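Local coordinates for secreted protein (Streptomyces lividans 1326, PDB 5LQI) that probably acts as a copper-radical oxidase related to galactose oxidase, and is seen here in its copper-free form, at residues Leu83-His88 with Arg251-Leu256; Gly100-Tyr105 with Lys223-Ile228; Pro278-Val283 with Trp291-Lys296. The protein carries 1 engineered substitution. All blocks are in the same frame, centred on the assembly; numbering follows the deposited sequence. Where two conformers were deposited one is given.

Contact 1. Residues Leu83-His88 with Arg251-Leu256; sequences LFCTGH and RAYPTL. Engineered in segment 251-256: Ala252 (natural residue Trp).
The backbones of Cys85 and Tyr253 are joined by a hydrogen bond from Tyr253 N to Cys85 O, 2.7 Å long, with an N-H...O angle of 157° and the donor lying in the carbonyl plane. The thiol of Cys85 rests over one face of the Tyr253 phenol. Cys85 SG stands 4.1 Å from the ring centroid, 16° off the normal and displaced toward the rim, a sulfur-aromatic contact. With chi1 at 58° the sulfur sits between the backbone N and the carbonyl carbon of Cys85, on the side where the Tyr253 ring lies. Cys85 SG is 4.0 Å from Tyr253 CE1, too far for a covalent bond. A cysteine facing a tyrosine is nevertheless the arrangement from which the thioether cofactor of galactose oxidase-type enzymes forms, and this pair is probably its uncrosslinked counterpart. The engineered Ala252, tryptophan in the natural protein, offers only a methyl group, its CB 4.0 Å from Cys85 SG. Both segments lead into the first strands, 87-90 and 255-258, of adjacent blades in what is evidently the seven-bladed propeller of this family. Gly87 suits its place because a side chain would run into Pro254 O, which already lies 3.4 Å from Gly87 CA and has no polar partner. Leu256 covers the next peptide, its CG 3.7 Å from His88 N. Between the strands a water accepts from His88 N at 3.2 Å and from Leu256 N, while the His88 ring turns away to bond His35.

Contact 2. Residues Gly100-Tyr105 with Lys223-Ile228; sequences GGTKRY and KDFQGI
Two loops, one leaving strand 96-99 and the other entering strand 231-235, form the neck through which the chain runs out to the inserted beta barrel and back, and they meet at a single backbone bridge between Thr102 and Gly227. Gly100 and Gly101 follow the second strand of their blade, as the double glycine of kelch repeats does, and both adopt backbone angles that would jam a CB against the preceding carbonyl. Lys103 N donates to Gln226 O at 2.9 Å, nearly along the C=O axis. Ile228 N reaches Gly101 O at 3.1 Å from well above the carbonyl plane, a less direct approach. Farther out, Phe225 and Tyr105 make a T-shaped stack with planes 71° apart: Phe225 CE1 points at the centre of the Tyr105 ring from 3.7 Å above its plane. The phenol suits this place because it gives Phe225 a flat face while its hydroxyl bonds Ser50; a leucine here would probably leave the Phe225 edge without that face and Ser50 OG without this partner. Lys103 runs past Ile228 toward Asp272 O, its CG 3.8 Å from Ile228 CG2, and Ile228 CG1 presses on the glycine backbone 3.6 Å from Gly101 C.

Contact 3. Residues Pro278-Val283 with Trp291-Lys296; sequences PGKNEV and WTYTDK
Glu282 and Tyr293 face each other as a non-hydrogen-bonded pair of an antiparallel hairpin, their CA atoms only 4.0 Å apart, and next to them Val283 and Thr292 form the hydrogen-bonded pair. Val283 N donates to Thr292 O at 2.8 Å and Thr292 N returns a bond to Val283 O, each donor somewhat tilted from the carbonyl plane; Thr294 N extends the pairing by a bond to Asn281 O. The tight part lies where Glu282 meets Trp291. With CG held between its backbone N and carbonyl carbon (chi1 58°), the glutamate crosses the tryptophan at about a right angle, its CG 3.9 Å from Trp291 CE3 and its OE1 3.6 Å from Trp291 CB. Such a buried carboxylate needs company: its oxygens accept from the backbone N atoms of His248 and Glu249, and OE2 makes a salt bridge with Arg251, contacts that would be expected to stabilise the negative charge. On the face of Val283 and Thr292, the Val283 methyl CG2 meets CG2 of the likewise beta-branched Thr294 at 3.9 Å.

The packing is looser toward solvent. Lys280 merely brings its CB 4.1 Å from Tyr293 CE1, while the Tyr293 hydroxyl goes to Glu249. As the two segments part beyond Thr294, water takes over from direct pairing: one molecule accepts from Asn281 ND2, bonds Thr294 OG1 at 2.7 Å and donates to Lys296 O, so the small polar side chains suit the widening gap. Within the blade, strand 282-285 runs between 264-267 and the outermost strand 290-293, from which Trp291 reaches Leu97 and Ala99 on strand 96-99 of the adjacent blade.

In the fold
Contact 1 is the deepest, its centre about 9 Å from the centre of the chain, and wholly buried; the centre of contact 2, also mostly buried, lies at about 17 Å and that of contact 3, partly open to solvent, at about 20 Å. Their chemistry follows suit: sulfur over a ring and a single direct backbone bond inside, glycine backbone and stacked aromatics at the neck of the barrel insertion, and regular strand pairing edged with water outside. Arg251 ties them together: its backbone bonds Ile228 and Gly101 of contact 2, its guanidinium Lys280 O and Glu282 of contact 3. Contact 1 joins two blades; its segment 251-256 shares one with contact 3, whereas contacts 2 and 3 do not touch.

Contact 1. Residues Leu83-His88 with Arg251-Leu256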
loop_
_atom_site.group_PDB
_atom_site.type_symbol
_atom_site.label_atom_id
_atom_site.label_comp_id
_atom_site.label_asym_id
_atom_site.label_seq_id
_atom_site.Cartn_x
_atom_site.Cartn_y
_atom_site.Cartn_z
ATOM N N LEU A 83 2.716 14.690 1.545
ATOM C CA LEU A 83 2.494 13.289 1.963
ATOM C C LEU A 83 1.828 12.307 0.999
ATOM O O LEU A 83 1.546 11.164 1.407
ATOM C CB LEU A 83 1.689 13.297 3.269
ATOM C CG LEU A 83 2.300 14.083 4.433
ATOM C CD1 LEU A 83 1.389 14.007 5.669
ATOM C CD2 LEU A 83 3.722 13.605 4.723
ATOM N N PHE A 84 1.646 12.630 -0.291
ATOM C CA PHE A 84 0.846 11.765 -1.218
ATOM C C PHE A 84 1.259 10.286 -1.503
ATOM O O PHE A 84 0.375 9.463 -1.768
ATOM C CB PHE A 84 0.510 12.524 -2.519
ATOM C CG PHE A 84 1.108 11.977 -3.758
ATOM C CD1 PHE A 84 0.780 10.711 -4.222
ATOM C CD2 PHE A 84 1.921 12.783 -4.529
ATOM C CE1 PHE A 84 1.311 10.236 -5.403
ATOM C CE2 PHE A 84 2.471 12.319 -5.720
ATOM C CZ PHE A 84 2.177 11.028 -6.153
ATOM N N CYS A 85 2.535 9.945 -1.365
ATOM C CA CYS A 85 3.507 8.865 -1.388
ATOM C C CYS A 85 4.430 8.706 -0.165
ATOM O O CYS A 85 5.564 8.230 -0.228
ATOM C CB CYS A 85 4.168 8.730 -2.747
ATOM S SG CYS A 85 5.030 10.102 -3.413
ATOM N N THR A 86 3.820 8.976 0.985
ATOM C CA THR A 86 4.433 8.685 2.242
ATOM C C THR A 86 4.249 7.225 2.653
ATOM O O THR A 86 3.420 6.539 2.081
ATOM C CB THR A 86 3.854 9.678 3.277
ATOM O OG1 THR A 86 4.781 9.874 4.355
ATOM C CG2 THR A 86 2.483 9.275 3.702
ATOM N N GLY A 87 5.021 6.765 3.625
ATOM C CA GLY A 87 4.810 5.477 4.309
ATOM C C GLY A 87 4.193 5.709 5.686
ATOM O O GLY A 87 4.295 6.798 6.244
ATOM N N HIS A 88 3.530 4.712 6.247
ATOM C CA HIS A 88 2.900 4.936 7.571
ATOM C C HIS A 88 2.523 3.620 8.269
ATOM O O HIS A 88 2.121 2.655 7.573
ATOM C CB HIS A 88 1.645 5.787 7.402
ATOM C CG HIS A 88 0.806 5.395 6.232
ATOM N ND1 HIS A 88 0.467 4.077 5.937
ATOM C CD2 HIS A 88 0.303 6.136 5.225
ATOM C CE1 HIS A 88 -0.281 4.039 4.851
ATOM N NE2 HIS A 88 -0.349 5.265 4.370
ATOM N N ARG A 251 12.774 9.285 0.712
ATOM C CA ARG A 251 12.004 8.162 0.217
ATOM C C ARG A 251 10.624 8.596 -0.239
ATOM O O ARG A 251 9.823 9.110 0.582
ATOM C CB ARG A 251 11.860 7.092 1.293
ATOM C CG ARG A 251 13.095 6.665 2.021
ATOM C CD ARG A 251 12.794 5.619 3.067
ATOM N NE ARG A 251 14.010 5.291 3.793
ATOM C CZ ARG A 251 14.863 4.306 3.503
ATOM N NH1 ARG A 251 14.637 3.446 2.504
ATOM N NH2 ARG A 251 15.915 4.120 4.274
ATOM N N ALA A 252 10.344 8.447 -1.531
ATOM C CA ALA A 252 9.002 8.472 -2.044
ATOM C C ALA A 252 8.520 7.013 -2.210
ATOM O O ALA A 252 9.167 6.219 -2.918
ATOM C CB ALA A 252 8.917 9.154 -3.366
ATOM N N TYR A 253 7.365 6.721 -1.633
ATOM C CA TYR A 253 6.749 5.389 -1.671
ATOM C C TYR A 253 7.471 4.282 -0.829
ATOM O O TYR A 253 7.580 3.112 -1.285
ATOM C CB TYR A 253 6.639 4.854 -3.134
ATOM C CG TYR A 253 6.074 5.721 -4.252
ATOM C CD1 TYR A 253 4.726 6.032 -4.317
ATOM C CD2 TYR A 253 6.910 6.246 -5.257
ATOM C CE1 TYR A 253 4.203 6.763 -5.397
ATOM C CE2 TYR A 253 6.413 6.963 -6.342
ATOM C CZ TYR A 253 5.066 7.238 -6.417
ATOM O OH TYR A 253 4.562 7.978 -7.512
ATOM N N PRO A 254 7.944 4.600 0.380
ATOM C CA PRO A 254 8.493 3.570 1.232
ATOM C C PRO A 254 7.435 2.754 1.980
ATOM O O PRO A 254 6.370 3.305 2.289
ATOM C CB PRO A 254 9.249 4.359 2.263
ATOM C CG PRO A 254 8.429 5.578 2.442
ATOM C CD PRO A 254 7.843 5.880 1.104
ATOM N N THR A 255 7.783 1.522 2.356
ATOM C CA THR A 255 7.007 0.758 3.364
ATOM C C THR A 255 7.619 0.967 4.746
ATOM O O THR A 255 8.846 0.868 4.923
ATOM C CB THR A 255 6.975 -0.752 3.023
ATOM O OG1 THR A 255 6.006 -0.956 2.003
ATOM C CG2 THR A 255 6.585 -1.581 4.270
ATOM N N LEU A 256 6.763 1.293 5.703
ATOM C CA LEU A 256 7.073 1.305 7.106
ATOM C C LEU A 256 6.389 0.106 7.766
ATOM O O LEU A 256 5.163 -0.080 7.659
ATOM C CB LEU A 256 6.554 2.569 7.760
ATOM C CG LEU A 256 7.036 3.965 7.331
ATOM C CD1 LEU A 256 6.731 5.049 8.394
ATOM C CD2 LEU A 256 8.431 4.039 6.870
HETATM O O HOH W 1 3.812 1.793 4.941
#

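Contact 2. Residues Gly100-Tyr105 with Lys223-Ile228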
loop_
_atom_site.group_PDB
_atom_site.type_symbol
_atom_site.label_atom_id
_atom_site.label_comp_id
_atom_site.label_asym_id
_atom_site.label_seq_id
_atom_site.Cartn_x
_atom_site.Cartn_y
_atom_site.Cartn_z
ATOM N N GLY A 100 8.382 10.273 4.635
ATOM C CA GLY A 100 8.693 10.254 3.211
ATOM C C GLY A 100 7.641 11.064 2.512
ATOM O O GLY A 100 6.855 11.768 3.181
ATOM N N GLY A 101 7.615 11.003 1.211
ATOM C CA GLY A 101 6.762 11.828 0.383
ATOM C C GLY A 101 7.558 12.264 -0.849
ATOM O O GLY A 101 8.602 11.679 -1.155
ATOM N N THR A 102 7.077 13.313 -1.504
ATOM C CA THR A 102 7.706 13.848 -2.688
ATOM C C THR A 102 7.977 15.368 -2.628
ATOM O O THR A 102 7.249 16.117 -1.990
ATOM C CB THR A 102 6.876 13.537 -3.924
ATOM O OG1 THR A 102 7.625 13.900 -5.085
ATOM C CG2 THR A 102 5.554 14.232 -3.905
ATOM N N LYS A 103 9.017 15.762 -3.350
ATOM C CA LYS A 103 9.304 17.148 -3.668
ATOM C C LYS A 103 8.349 17.608 -4.712
ATOM O O LYS A 103 7.657 16.794 -5.378
ATOM C CB LYS A 103 10.719 17.272 -4.293
ATOM C CG LYS A 103 11.859 17.199 -3.310
ATOM C CD LYS A 103 13.148 16.770 -4.026
ATOM C CE LYS A 103 14.145 17.839 -4.316
ATOM N NZ LYS A 103 15.330 17.122 -4.923
ATOM N N ARG A 104 8.352 18.921 -4.914
ATOM C CA ARG A 104 7.529 19.511 -5.961
ATOM C C ARG A 104 7.825 18.783 -7.259
ATOM O O ARG A 104 8.965 18.436 -7.520
ATOM C CB ARG A 104 7.723 21.033 -6.038
ATOM C CG ARG A 104 7.199 21.715 -7.296
ATOM C CD ARG A 104 7.398 23.216 -7.120
ATOM N NE ARG A 104 7.007 24.012 -8.297
ATOM C CZ ARG A 104 6.507 25.255 -8.266
ATOM N NH1 ARG A 104 6.303 25.904 -7.120
ATOM N NH2 ARG A 104 6.181 25.869 -9.399
ATOM N N TYR A 105 6.811 18.424 -8.022
ATOM C CA TYR A 105 7.085 17.639 -9.229
ATOM C C TYR A 105 6.621 18.449 -10.420
ATOM O O TYR A 105 5.465 18.902 -10.416
ATOM C CB TYR A 105 6.414 16.251 -9.210
ATOM C CG TYR A 105 5.021 16.182 -8.648
ATOM C CD1 TYR A 105 4.827 15.994 -7.311
ATOM C CD2 TYR A 105 3.896 16.240 -9.469
ATOM C CE1 TYR A 105 3.564 15.898 -6.795
ATOM C CE2 TYR A 105 2.624 16.120 -8.954
ATOM C CZ TYR A 105 2.477 15.960 -7.626
ATOM O OH TYR A 105 1.290 15.899 -7.063
ATOM N N LYS A 223 6.728 10.336 -15.358
ATOM C CA LYS A 223 6.809 10.893 -14.013
ATOM C C LYS A 223 8.233 11.150 -13.679
ATOM O O LYS A 223 9.141 10.451 -14.187
ATOM C CB LYS A 223 6.317 9.836 -13.013
ATOM C CG LYS A 223 4.898 9.358 -13.247
ATOM C CD LYS A 223 3.910 10.503 -13.305
ATOM C CE LYS A 223 2.543 9.976 -13.726
ATOM N NZ LYS A 223 1.621 11.149 -13.815
ATOM N N ASP A 224 8.474 12.142 -12.848
ATOM C CA ASP A 224 9.674 12.060 -12.046
ATOM C C ASP A 224 9.443 12.580 -10.694
ATOM O O ASP A 224 9.530 13.784 -10.407
ATOM C CB ASP A 224 10.902 12.653 -12.709
ATOM C CG ASP A 224 10.784 14.069 -12.932
ATOM O OD1 ASP A 224 9.669 14.413 -13.376
ATOM O OD2 ASP A 224 11.775 14.790 -12.642
ATOM N N PHE A 225 9.124 11.641 -9.832
ATOM C CA PHE A 225 8.954 11.945 -8.438
ATOM C C PHE A 225 10.282 11.806 -7.772
ATOM O O PHE A 225 11.123 11.006 -8.171
ATOM C CB PHE A 225 7.941 10.978 -7.851
ATOM C CG PHE A 225 6.577 11.138 -8.429
ATOM C CD1 PHE A 225 5.818 12.258 -8.144
ATOM C CD2 PHE A 225 6.012 10.130 -9.218
ATOM C CE1 PHE A 225 4.535 12.409 -8.662
ATOM C CE2 PHE A 225 4.714 10.259 -9.710
ATOM C CZ PHE A 225 3.959 11.384 -9.402
ATOM N N GLN A 226 10.479 12.609 -6.747
ATOM C CA GLN A 226 11.700 12.600 -5.979
ATOM C C GLN A 226 11.315 12.606 -4.498
ATOM O O GLN A 226 10.524 13.438 -4.084
ATOM C CB GLN A 226 12.532 13.820 -6.328
ATOM C CG GLN A 226 13.044 13.825 -7.780
ATOM C CD GLN A 226 13.711 15.131 -8.257
ATOM O OE1 GLN A 226 14.782 15.115 -8.863
ATOM N NE2 GLN A 226 13.064 16.250 -8.007
ATOM N N GLY A 227 11.899 11.720 -3.713
ATOM C CA GLY A 227 11.637 11.562 -2.314
ATOM C C GLY A 227 12.052 12.754 -1.442
ATOM O O GLY A 227 12.961 13.578 -1.807
ATOM N N ILE A 228 11.404 12.802 -0.280
ATOM C CA ILE A 228 11.787 13.673 0.860
ATOM C C ILE A 228 12.058 12.800 2.143
ATOM O O ILE A 228 11.701 11.595 2.219
ATOM C CB ILE A 228 10.735 14.776 1.172
ATOM C CG1 ILE A 228 9.407 14.155 1.630
ATOM C CG2 ILE A 228 10.560 15.749 -0.001
ATOM C CD1 ILE A 228 8.253 15.102 1.831
#

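Contact 3. Residues Pro278-Val283 with Trp291-Lys296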
loop_
_atom_site.group_PDB
_atom_site.type_symbol
_atom_site.label_atom_id
_atom_site.label_comp_id
_atom_site.label_asym_id
_atom_site.label_seq_id
_atom_site.Cartn_x
_atom_site.Cartn_y
_atom_site.Cartn_z
ATOM N N PRO A 278 19.049 2.112 -2.971
ATOM C CA PRO A 278 19.675 0.797 -3.227
ATOM C C PRO A 278 19.795 -0.094 -1.975
ATOM O O PRO A 278 20.893 -0.380 -1.450
ATOM C CB PRO A 278 21.061 1.196 -3.883
ATOM C CG PRO A 278 21.408 2.515 -3.210
ATOM C CD PRO A 278 20.063 3.208 -2.922
ATOM N N GLY A 279 18.630 -0.449 -1.397
ATOM C CA GLY A 279 18.615 -1.320 -0.244
ATOM C C GLY A 279 19.086 -0.752 1.050
ATOM O O GLY A 279 19.340 -1.513 1.942
ATOM N N LYS A 280 19.165 0.571 1.200
ATOM C CA LYS A 280 19.612 1.181 2.470
ATOM C C LYS A 280 18.404 1.393 3.366
ATOM O O LYS A 280 17.657 2.331 3.188
ATOM C CB LYS A 280 20.276 2.547 2.253
ATOM C CG LYS A 280 21.628 2.387 1.575
ATOM C CD LYS A 280 22.096 3.697 0.995
ATOM C CE LYS A 280 23.236 4.265 1.770
ATOM N NZ LYS A 280 23.755 5.448 0.996
ATOM N N ASN A 281 18.227 0.510 4.326
ATOM C CA ASN A 281 17.020 0.556 5.194
ATOM C C ASN A 281 17.363 1.171 6.548
ATOM O O ASN A 281 18.551 1.300 6.907
ATOM C CB ASN A 281 16.479 -0.859 5.309
ATOM C CG ASN A 281 16.234 -1.506 3.944
ATOM O OD1 ASN A 281 15.633 -0.916 3.040
ATOM N ND2 ASN A 281 16.691 -2.699 3.790
ATOM N N GLU A 282 16.351 1.616 7.292
ATOM C CA GLU A 282 16.612 2.253 8.571
ATOM C C GLU A 282 15.443 2.047 9.528
ATOM O O GLU A 282 14.350 1.703 9.082
ATOM C CB GLU A 282 16.987 3.750 8.392
ATOM C CG GLU A 282 15.967 4.593 7.684
ATOM C CD GLU A 282 16.455 6.026 7.306
ATOM O OE1 GLU A 282 16.827 6.780 8.240
ATOM O OE2 GLU A 282 16.362 6.434 6.123
ATOM N N VAL A 283 15.698 2.241 10.818
ATOM C CA VAL A 283 14.766 1.899 11.873
ATOM C C VAL A 283 14.497 3.135 12.722
ATOM O O VAL A 283 15.469 3.790 13.126
ATOM C CB VAL A 283 15.372 0.833 12.790
ATOM C CG1 VAL A 283 14.469 0.630 13.973
ATOM C CG2 VAL A 283 15.404 -0.475 12.052
ATOM N N TRP A 291 16.199 7.960 14.078
ATOM C CA TRP A 291 16.345 6.945 13.023
ATOM C C TRP A 291 17.761 6.457 12.996
ATOM O O TRP A 291 18.685 7.276 13.173
ATOM C CB TRP A 291 16.029 7.523 11.651
ATOM C CG TRP A 291 14.612 7.916 11.393
ATOM C CD1 TRP A 291 14.030 9.137 11.672
ATOM C CD2 TRP A 291 13.558 7.104 10.833
ATOM N NE1 TRP A 291 12.704 9.115 11.332
ATOM C CE2 TRP A 291 12.393 7.903 10.789
ATOM C CE3 TRP A 291 13.481 5.785 10.390
ATOM C CZ2 TRP A 291 11.190 7.448 10.261
ATOM C CZ3 TRP A 291 12.241 5.312 9.864
ATOM C CH2 TRP A 291 11.135 6.130 9.820
ATOM N N THR A 292 17.965 5.172 12.695
ATOM C CA THR A 292 19.318 4.592 12.563
ATOM C C THR A 292 19.343 3.658 11.364
ATOM O O THR A 292 18.453 2.820 11.248
ATOM C CB THR A 292 19.644 3.752 13.830
ATOM O OG1 THR A 292 19.503 4.565 14.993
ATOM C CG2 THR A 292 21.034 3.144 13.820
ATOM N N TYR A 293 20.378 3.696 10.530
ATOM C CA TYR A 293 20.518 2.713 9.489
ATOM C C TYR A 293 20.635 1.312 10.020
ATOM O O TYR A 293 21.220 1.074 11.072
ATOM C CB TYR A 293 21.749 2.934 8.615
ATOM C CG TYR A 293 21.641 4.044 7.609
ATOM C CD1 TYR A 293 20.924 3.889 6.409
ATOM C CD2 TYR A 293 22.312 5.241 7.819
ATOM C CE1 TYR A 293 20.879 4.938 5.480
ATOM C CE2 TYR A 293 22.279 6.266 6.895
ATOM C CZ TYR A 293 21.579 6.129 5.753
ATOM O OH TYR A 293 21.587 7.190 4.871
ATOM N N THR A 294 20.079 0.369 9.258
ATOM C CA THR A 294 20.419 -1.034 9.446
ATOM C C THR A 294 21.834 -1.207 8.850
ATOM O O THR A 294 22.249 -0.427 7.995
ATOM C CB THR A 294 19.428 -1.984 8.784
ATOM O OG1 THR A 294 19.407 -1.772 7.367
ATOM C CG2 THR A 294 18.017 -1.745 9.381
ATOM N N ASP A 295 22.533 -2.228 9.345
ATOM C CA ASP A 295 23.923 -2.520 8.985
ATOM C C ASP A 295 24.089 -3.130 7.604
ATOM O O ASP A 295 25.126 -2.951 6.978
ATOM C CB ASP A 295 24.543 -3.466 10.037
ATOM C CG ASP A 295 24.618 -2.839 11.468
ATOM O OD1 ASP A 295 24.725 -1.577 11.583
ATOM O OD2 ASP A 295 24.618 -3.603 12.464
ATOM N N LYS A 296 23.086 -3.842 7.115
ATOM C CA LYS A 296 23.225 -4.550 5.842
ATOM C C LYS A 296 22.169 -4.155 4.815
ATOM O O LYS A 296 21.101 -3.720 5.187
ATOM C CB LYS A 296 23.187 -6.043 6.150
ATOM C CG LYS A 296 24.467 -6.487 6.845
ATOM C CD LYS A 296 24.467 -7.975 7.142
ATOM C CE LYS A 296 25.880 -8.535 7.119
ATOM N NZ LYS A 296 25.789 -10.013 7.259
HETATM O O HOH W 2 18.548 -3.842 5.844
HETATM O O HOH W 3 20.751 -0.527 5.196
HETATM O O HOH W 4 16.946 4.799 16.009
#